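Alpha/beta hydrolase fold protein (Nakamurella multipartita, PDB 4Y7D) probably acts as a hydrolase, as its fold family suggests, with no particular substrate assigned. Local coordinates at residues L37-S42 and V66-Y71; G49-R54 and E200-E205; R125-V130 and A240-V245. All coordinates share one frame; numbering follows the deposited sequence. Where two conformers were deposited one is given.

Interaction 1. Residues L37-S42 and V66-Y71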
loop_
_atom_site.group_PDB
_atom_site.type_symbol
_atom_site.label_atom_id
_atom_site.label_comp_id
_atom_site.label_asym_id
_atom_site.label_seq_id
_atom_site.Cartn_x
_atom_site.Cartn_y
_atom_site.Cartn_z
ATOM N N LEU A 37 10.510 -1.216 -5.013
ATOM C CA LEU A 37 9.627 -2.285 -4.618
ATOM C C LEU A 37 8.352 -1.652 -4.058
ATOM O O LEU A 37 8.422 -0.803 -3.193
ATOM C CB LEU A 37 10.252 -3.150 -3.549
ATOM C CG LEU A 37 9.368 -4.228 -2.901
ATOM C CD1 LEU A 37 9.139 -5.372 -3.895
ATOM C CD2 LEU A 37 9.979 -4.660 -1.595
ATOM N N VAL A 38 7.211 -2.004 -4.626
ATOM C CA VAL A 38 5.893 -1.403 -4.291
ATOM C C VAL A 38 5.080 -2.497 -3.576
ATOM O O VAL A 38 4.869 -3.578 -4.158
ATOM C CB VAL A 38 5.188 -0.961 -5.561
ATOM C CG1 VAL A 38 3.854 -0.315 -5.242
ATOM C CG2 VAL A 38 6.042 0.050 -6.280
ATOM N N VAL A 39 4.633 -2.193 -2.369
ATOM C CA VAL A 39 4.070 -3.190 -1.460
ATOM C C VAL A 39 2.641 -2.803 -1.054
ATOM O O VAL A 39 2.387 -1.821 -0.331
ATOM C CB VAL A 39 4.956 -3.320 -0.220
ATOM C CG1 VAL A 39 4.477 -4.494 0.627
ATOM C CG2 VAL A 39 6.450 -3.448 -0.591
ATOM N N HIS A 40 1.696 -3.581 -1.554
ATOM C CA HIS A 40 0.269 -3.332 -1.358
ATOM C C HIS A 40 -0.226 -3.598 0.073
ATOM O O HIS A 40 0.380 -4.332 0.880
ATOM C CB HIS A 40 -0.560 -4.161 -2.401
ATOM C CG HIS A 40 -0.539 -5.618 -2.157
ATOM N ND1 HIS A 40 -1.260 -6.216 -1.141
ATOM C CD2 HIS A 40 0.074 -6.632 -2.830
ATOM C CE1 HIS A 40 -1.063 -7.521 -1.176
ATOM N NE2 HIS A 40 -0.262 -7.797 -2.180
ATOM N N GLY A 41 -1.408 -3.061 0.336
ATOM C CA GLY A 41 -2.079 -3.236 1.604
ATOM C C GLY A 41 -2.973 -4.448 1.733
ATOM O O GLY A 41 -2.776 -5.464 1.059
ATOM N N SER A 42 -3.943 -4.344 2.636
ATOM C CA SER A 42 -4.681 -5.514 3.110
ATOM C C SER A 42 -6.189 -5.303 3.002
ATOM O O SER A 42 -6.733 -4.504 3.770
ATOM C CB SER A 42 -4.370 -5.769 4.567
ATOM O OG SER A 42 -3.003 -5.932 4.855
ATOM N N VAL A 66 4.771 -6.458 -6.137
ATOM C CA VAL A 66 4.537 -7.836 -5.726
ATOM C C VAL A 66 3.088 -8.121 -5.445
ATOM O O VAL A 66 2.335 -7.204 -5.114
ATOM C CB VAL A 66 5.297 -8.188 -4.415
ATOM C CG1 VAL A 66 6.764 -8.400 -4.730
ATOM C CG2 VAL A 66 5.108 -7.119 -3.343
ATOM N N ASP A 67 2.734 -9.401 -5.533
ATOM C CA ASP A 67 1.593 -9.984 -4.831
ATOM C C ASP A 67 2.169 -10.574 -3.541
ATOM O O ASP A 67 3.008 -11.460 -3.592
ATOM C CB ASP A 67 0.921 -11.070 -5.650
ATOM C CG ASP A 67 0.042 -10.536 -6.744
ATOM O OD1 ASP A 67 -0.876 -9.759 -6.409
ATOM O OD2 ASP A 67 0.220 -10.894 -7.951
ATOM N N ARG A 68 1.778 -10.052 -2.382
ATOM C CA ARG A 68 2.249 -10.610 -1.124
ATOM C C ARG A 68 1.673 -11.998 -0.930
ATOM O O ARG A 68 0.642 -12.353 -1.545
ATOM C CB ARG A 68 1.950 -9.692 0.057
ATOM C CG ARG A 68 2.734 -8.373 -0.030
ATOM C CD ARG A 68 2.742 -7.601 1.281
ATOM N NE ARG A 68 1.404 -7.062 1.559
ATOM C CZ ARG A 68 0.566 -7.574 2.450
ATOM N NH1 ARG A 68 -0.643 -7.080 2.572
ATOM N NH2 ARG A 68 0.926 -8.617 3.158
ATOM N N PRO A 69 2.358 -12.812 -0.136
ATOM C CA PRO A 69 1.871 -14.182 0.121
ATOM C C PRO A 69 0.413 -14.253 0.530
ATOM O O PRO A 69 -0.006 -13.498 1.435
ATOM C CB PRO A 69 2.802 -14.657 1.217
ATOM C CG PRO A 69 4.117 -13.996 0.852
ATOM C CD PRO A 69 3.711 -12.603 0.446
ATOM N N GLY A 70 -0.315 -15.165 -0.131
ATOM C CA GLY A 70 -1.725 -15.350 0.091
ATOM C C GLY A 70 -2.615 -14.557 -0.819
ATOM O O GLY A 70 -3.838 -14.728 -0.769
ATOM N N TYR A 71 -2.037 -13.663 -1.636
ATOM C CA TYR A 71 -2.760 -12.908 -2.587
ATOM C C TYR A 71 -2.446 -13.356 -4.007
ATOM O O TYR A 71 -1.276 -13.502 -4.414
ATOM C CB TYR A 71 -2.407 -11.446 -2.463
ATOM C CG TYR A 71 -2.848 -10.858 -1.149
ATOM C CD1 TYR A 71 -4.166 -10.464 -0.966
ATOM C CD2 TYR A 71 -1.958 -10.682 -0.063
ATOM C CE1 TYR A 71 -4.569 -9.876 0.201
ATOM C CE2 TYR A 71 -2.369 -10.100 1.142
ATOM C CZ TYR A 71 -3.676 -9.676 1.250
ATOM O OH TYR A 71 -4.121 -9.069 2.396
HETATM O O HOH W 1 2.293 -4.607 -4.253
#
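His40 and Arg68 interlock at the tightly packed heart of this contact. Both ring nitrogens of His40 are engaged: NE2 accepts a nearly straight bond from Arg68 N (3.0 Å, 173° at the hydrogen), the donor lying somewhat out of the ring plane, while ND1 donates to Gly41 O at 2.8 Å, in the carbonyl plane and on a lone pair. These two bonds fix the ring's rotation. With CG set between backbone N and carbonyl carbon (chi1 70°), the ring reaches across to residues 66-71. CE1 points edge-first at a face of Tyr71, a T-shaped pair with planes at 87° and centroids 4.8 Å apart. The Arg68 chain, bent at chi3, runs over one face of the imidazole and turns its guanidinium back to the opposing backbone: NE donates to His40 O (3.0 Å), and NH1 to Gly41 O at 3.1 Å, from above the carbonyl plane. Its aliphatic part also packs on Val39, CD to CG1 3.6 Å.

Toward Val66 the fit slackens. The direct Val66 N to Val38 O bond is weak at 3.5 Å, and a water links Val38 O, His40 N and Val66 O where the strands part. Ser42, at the partly exposed end, merely lies beside Tyr71, CA to OH 3.7 Å; Asp223 of helix 217-227 gathers Ser42 OG, Tyr71 OH and Arg68 NH1. A His-Gly pair leaving strand 35-39, braced by the loop after strand 62-66, is characteristic of the alpha/beta hydrolase fold, where this region commonly borders the oxyanion hole.

Interaction 2. Residues G49-R54 and E200-E205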
loop_
_atom_site.group_PDB
_atom_site.type_symbol
_atom_site.label_atom_id
_atom_site.label_comp_id
_atom_site.label_asym_id
_atom_site.label_seq_id
_atom_site.Cartn_x
_atom_site.Cartn_y
_atom_site.Cartn_z
ATOM N N GLY A 49 -1.188 -2.560 -6.332
ATOM C CA GLY A 49 0.201 -2.118 -6.439
ATOM C C GLY A 49 0.487 -1.331 -7.706
ATOM O O GLY A 49 1.196 -0.338 -7.667
ATOM N N LEU A 50 -0.035 -1.767 -8.837
ATOM C CA LEU A 50 0.209 -1.026 -10.054
ATOM C C LEU A 50 -0.428 0.353 -10.019
ATOM O O LEU A 50 0.115 1.314 -10.599
ATOM C CB LEU A 50 -0.337 -1.811 -11.270
ATOM C CG LEU A 50 0.517 -2.977 -11.739
ATOM C CD1 LEU A 50 -0.233 -3.915 -12.686
ATOM C CD2 LEU A 50 1.778 -2.459 -12.442
ATOM N N ALA A 51 -1.587 0.457 -9.397
ATOM C CA ALA A 51 -2.258 1.742 -9.253
ATOM C C ALA A 51 -1.427 2.669 -8.360
ATOM O O ALA A 51 -1.196 3.840 -8.696
ATOM C CB ALA A 51 -3.656 1.553 -8.662
HETATM N N MSE A 52 -0.903 2.117 -7.267
HETATM C CA MSE A 52 0.045 2.847 -6.402
HETATM C C MSE A 52 1.296 3.324 -7.181
HETATM O O MSE A 52 1.817 4.408 -6.913
HETATM C CB MSE A 52 0.519 1.981 -5.252
HETATM C CG MSE A 52 -0.564 1.637 -4.224
HETATM SE SE MSE A 52 0.095 0.201 -3.006
HETATM C CE MSE A 52 1.679 1.064 -2.317
ATOM N N ALA A 53 1.775 2.487 -8.110
ATOM C CA ALA A 53 3.045 2.691 -8.810
ATOM C C ALA A 53 2.939 3.630 -9.982
ATOM O O ALA A 53 3.994 4.053 -10.507
ATOM C CB ALA A 53 3.600 1.379 -9.314
ATOM N N ARG A 54 1.737 3.946 -10.472
ATOM C CA ARG A 54 1.712 4.742 -11.721
ATOM C C ARG A 54 2.499 6.037 -11.649
ATOM O O ARG A 54 3.168 6.422 -12.637
ATOM C CB ARG A 54 0.292 5.086 -12.197
ATOM C CG ARG A 54 -0.467 3.927 -12.812
ATOM C CD ARG A 54 -1.761 4.457 -13.464
ATOM N NE ARG A 54 -2.442 3.307 -14.016
ATOM C CZ ARG A 54 -3.400 2.600 -13.394
ATOM N NH1 ARG A 54 -3.901 2.981 -12.224
ATOM N NH2 ARG A 54 -3.916 1.542 -14.019
ATOM N N GLU A 200 -9.401 9.633 -10.347
ATOM C CA GLU A 200 -10.613 8.806 -10.490
ATOM C C GLU A 200 -10.210 7.355 -10.708
ATOM O O GLU A 200 -10.721 6.446 -10.044
ATOM C CB GLU A 200 -11.476 9.294 -11.666
ATOM C CG GLU A 200 -12.747 8.459 -11.876
ATOM C CD GLU A 200 -13.624 8.965 -12.983
ATOM O OE1 GLU A 200 -13.412 10.094 -13.516
ATOM O OE2 GLU A 200 -14.570 8.232 -13.326
ATOM N N ARG A 201 -9.301 7.140 -11.649
ATOM C CA ARG A 201 -8.857 5.798 -11.960
ATOM C C ARG A 201 -8.246 5.129 -10.738
ATOM O O ARG A 201 -8.571 3.962 -10.450
ATOM C CB ARG A 201 -7.857 5.808 -13.121
ATOM C CG ARG A 201 -7.262 4.437 -13.387
ATOM C CD ARG A 201 -6.364 4.403 -14.618
ATOM N NE ARG A 201 -5.419 5.523 -14.639
ATOM C CZ ARG A 201 -4.534 5.731 -15.610
ATOM N NH1 ARG A 201 -3.742 6.778 -15.544
ATOM N NH2 ARG A 201 -4.427 4.879 -16.629
ATOM N N PHE A 202 -7.375 5.851 -10.008
ATOM C CA PHE A 202 -6.761 5.282 -8.812
ATOM C C PHE A 202 -7.820 4.842 -7.817
ATOM O O PHE A 202 -7.760 3.709 -7.273
ATOM C CB PHE A 202 -5.819 6.286 -8.105
ATOM C CG PHE A 202 -5.239 5.768 -6.835
ATOM C CD1 PHE A 202 -4.050 5.035 -6.835
ATOM C CD2 PHE A 202 -5.861 5.998 -5.618
ATOM C CE1 PHE A 202 -3.522 4.531 -5.672
ATOM C CE2 PHE A 202 -5.337 5.478 -4.442
ATOM C CZ PHE A 202 -4.157 4.743 -4.462
ATOM N N THR A 203 -8.799 5.722 -7.568
ATOM C CA THR A 203 -9.800 5.441 -6.559
ATOM C C THR A 203 -10.652 4.207 -6.902
ATOM O O THR A 203 -10.951 3.389 -6.029
ATOM C CB THR A 203 -10.696 6.678 -6.296
ATOM O OG1 THR A 203 -9.876 7.808 -5.982
ATOM C CG2 THR A 203 -11.659 6.419 -5.127
ATOM N N LEU A 204 -11.064 4.114 -8.160
ATOM C CA LEU A 204 -11.871 2.991 -8.616
ATOM C C LEU A 204 -11.106 1.675 -8.518
ATOM O O LEU A 204 -11.650 0.646 -8.019
ATOM C CB LEU A 204 -12.352 3.245 -10.053
ATOM C CG LEU A 204 -13.258 4.451 -10.262
ATOM C CD1 LEU A 204 -13.470 4.700 -11.748
ATOM C CD2 LEU A 204 -14.592 4.285 -9.562
ATOM N N GLU A 205 -9.838 1.704 -8.912
ATOM C CA GLU A 205 -9.022 0.484 -8.832
ATOM C C GLU A 205 -8.849 0.007 -7.397
ATOM O O GLU A 205 -8.972 -1.186 -7.127
ATOM C CB GLU A 205 -7.708 0.685 -9.555
ATOM C CG GLU A 205 -7.967 0.716 -11.051
ATOM C CD GLU A 205 -6.745 0.933 -11.923
ATOM O OE1 GLU A 205 -5.651 1.033 -11.368
ATOM O OE2 GLU A 205 -6.912 1.032 -13.174
#
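Arg54 and Glu205 form the salt bridge that joins these two helix segments, which run roughly antiparallel (159° between directions) with axes 9.6 Å apart. The arginine grips the carboxylate end-on: NH1 reaches OE1 at 2.8 Å from above the carboxylate plane, and NH2 reaches OE2 at 3.2 Å on its syn lone pair. The two flat groups are turned 52° against each other. An extended chain from CG to NE carries the guanidinium across the gap.

Stacking adds a second layer. The Arg201 guanidinium lies flat against that of Arg54, planes 4° apart and centres 4.0 Å apart, in one of two modelled conformers, so this pairing is tentative. Glu205 on Arg54 and Asp198 on Arg201 NH1 probably offset the like charges.

Contacts of the Phe202 ring make up the buried side. Phe202, its CG anti to the backbone N, turns a ring edge to the Ala51 backbone, CD1 to O 3.6 Å. Phe202 CD1 also lies 4.0 Å from Ala51 CB. Selenomethionine Met52 makes a looser approach, CG to Phe202 CE1 4.4 Å.

Trp282 of helix 280-283 stacks on Phe202 and bonds to Met52 O, and helix 46-58 meets strand 101-106 through Met52.

Interaction 3. Residues R125-V130 and A240-V245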
loop_
_atom_site.group_PDB
_atom_site.type_symbol
_atom_site.label_atom_id
_atom_site.label_comp_id
_atom_site.label_asym_id
_atom_site.label_seq_id
_atom_site.Cartn_x
_atom_site.Cartn_y
_atom_site.Cartn_z
ATOM N N ARG A 125 17.283 1.500 -0.368
ATOM C CA ARG A 125 17.855 2.809 -0.683
ATOM C C ARG A 125 17.141 3.976 -0.003
ATOM O O ARG A 125 17.768 4.997 0.373
ATOM C CB ARG A 125 17.818 3.045 -2.199
ATOM C CG ARG A 125 18.672 2.094 -3.029
ATOM C CD ARG A 125 19.501 2.821 -4.103
ATOM N NE ARG A 125 20.376 1.902 -4.852
ATOM C CZ ARG A 125 21.514 1.354 -4.388
ATOM N NH1 ARG A 125 22.225 0.520 -5.162
ATOM N NH2 ARG A 125 21.941 1.592 -3.147
ATOM N N ALA A 126 15.826 3.847 0.122
ATOM C CA ALA A 126 14.928 4.878 0.642
ATOM C C ALA A 126 13.574 4.233 0.883
ATOM O O ALA A 126 13.211 3.236 0.240
ATOM C CB ALA A 126 14.809 6.012 -0.342
ATOM N N LEU A 127 12.804 4.802 1.800
ATOM C CA LEU A 127 11.514 4.280 2.184
ATOM C C LEU A 127 10.464 5.400 2.138
ATOM O O LEU A 127 10.622 6.407 2.786
ATOM C CB LEU A 127 11.601 3.677 3.603
ATOM C CG LEU A 127 10.308 3.101 4.237
ATOM C CD1 LEU A 127 9.695 2.002 3.371
ATOM C CD2 LEU A 127 10.713 2.627 5.608
ATOM N N VAL A 128 9.381 5.169 1.409
ATOM C CA VAL A 128 8.191 5.996 1.482
ATOM C C VAL A 128 7.063 5.151 2.044
ATOM O O VAL A 128 6.674 4.133 1.438
ATOM C CB VAL A 128 7.817 6.554 0.120
ATOM C CG1 VAL A 128 6.537 7.383 0.184
ATOM C CG2 VAL A 128 8.974 7.413 -0.397
ATOM N N SER A 129 6.572 5.579 3.198
ATOM C CA SER A 129 5.619 4.800 3.967
ATOM C C SER A 129 4.341 5.602 4.153
ATOM O O SER A 129 4.274 6.573 4.931
ATOM C CB SER A 129 6.227 4.409 5.266
ATOM O OG SER A 129 5.328 3.651 6.008
ATOM N N VAL A 130 3.301 5.170 3.450
ATOM C CA VAL A 130 2.036 5.927 3.371
ATOM C C VAL A 130 1.033 5.249 4.300
ATOM O O VAL A 130 0.717 4.071 4.106
ATOM C CB VAL A 130 1.518 5.914 1.941
ATOM C CG1 VAL A 130 0.259 6.771 1.785
ATOM C CG2 VAL A 130 2.628 6.438 1.010
ATOM N N ALA A 240 17.461 4.031 6.519
ATOM C CA ALA A 240 17.134 4.587 5.205
ATOM C C ALA A 240 16.524 5.952 5.354
ATOM O O ALA A 240 15.764 6.167 6.283
ATOM C CB ALA A 240 16.130 3.695 4.480
ATOM N N PRO A 241 16.780 6.845 4.378
ATOM C CA PRO A 241 16.044 8.093 4.242
ATOM C C PRO A 241 14.595 7.758 4.034
ATOM O O PRO A 241 14.274 6.834 3.244
ATOM C CB PRO A 241 16.635 8.700 2.958
ATOM C CG PRO A 241 17.942 8.089 2.796
ATOM C CD PRO A 241 17.795 6.695 3.320
ATOM N N THR A 242 13.712 8.385 4.825
ATOM C CA THR A 242 12.331 7.903 5.008
ATOM C C THR A 242 11.374 9.052 5.019
ATOM O O THR A 242 11.620 10.062 5.715
ATOM C CB THR A 242 12.166 7.048 6.295
ATOM O OG1 THR A 242 12.914 5.827 6.209
ATOM C CG2 THR A 242 10.706 6.650 6.508
ATOM N N LEU A 243 10.308 8.924 4.215
ATOM C CA LEU A 243 9.219 9.867 4.155
ATOM C C LEU A 243 8.003 9.105 4.629
ATOM O O LEU A 243 7.670 8.089 4.052
ATOM C CB LEU A 243 9.031 10.394 2.734
ATOM C CG LEU A 243 7.765 11.142 2.388
ATOM C CD1 LEU A 243 7.643 12.404 3.225
ATOM C CD2 LEU A 243 7.753 11.463 0.882
ATOM N N VAL A 244 7.340 9.631 5.654
ATOM C CA VAL A 244 6.119 9.066 6.236
ATOM C C VAL A 244 4.974 10.050 5.912
ATOM O O VAL A 244 5.125 11.241 6.162
ATOM C CB VAL A 244 6.271 8.942 7.735
ATOM C CG1 VAL A 244 5.062 8.234 8.322
ATOM C CG2 VAL A 244 7.551 8.177 8.093
ATOM N N VAL A 245 3.888 9.554 5.340
ATOM C CA VAL A 245 2.775 10.392 4.856
ATOM C C VAL A 245 1.480 9.962 5.521
ATOM O O VAL A 245 1.104 8.780 5.422
ATOM C CB VAL A 245 2.609 10.314 3.333
ATOM C CG1 VAL A 245 1.503 11.249 2.851
ATOM C CG2 VAL A 245 3.915 10.606 2.624
#
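Leu127 O is held by two donors of the neighbouring strand: Leu243 N at 2.9 Å, and more weakly the CA-H of Thr242, CA to O 3.2 Å. The same pattern recurs at Leu243 O, which takes Ser129 N at 2.9 Å together with a CA-H contact from Val128. Pro241 O receives Leu127 N, and Val245 N adds the fourth bond, to Ser129 O at 3.0 Å. Leu127 and Ser129 thus each bond to the residues flanking their partners, Thr242 and Val244, as parallel strands do; the directions differ by just 6°.

Side chains alternate between two faces. On one, Val128 and Leu243 meet at CG1 to CD2, 4.3 Å, and helix 288-299 packs over Val128, Leu243 and Val245. On the other, Leu127 and Thr242 run alongside each other in the same direction, with Leu127 CB 3.6 Å from Thr242 OG1. Placing OG1 beside its own backbone N (chi1 -65°) lets that hydroxyl donate to Ala240 O at 2.9 Å, from above the carbonyl plane. Ser129 OG bonds to Tyr114 of helix 110-119.

The largely helical insertion between these strands resembles the cap of many alpha/beta hydrolases. Backbone bonding supplies the direct polar link here, and the two side-chain hydroxyls have partners of their own, so the strands before and after the insertion are joined by main-chain bonds, with mostly apolar side chains packed on the two faces.

How the interactions relate
Interactions 1 and 3 both reach the central sheet, about 17 Å apart between centres, and both are buried. Interaction 3 is regular pairing of parallel strands, whereas interaction 1 lies where strand 35-39 ends and side chains, with one water, replace the ladder. Interaction 2 is the more superficial: its charged groups lie toward solvent on helices outside the sheet, while Ala51, Met52 and Phe202 are buried. It touches interaction 1 where helix 46-58, next in the chain after strand 35-39, packs on it: Met52 CE lies 3.6 Å from Val39 O, and Gly49 also meets Val38. Interactions 2 and 3 do not touch, yet helix 197-209 lies in the chain between the two strands of interaction 3.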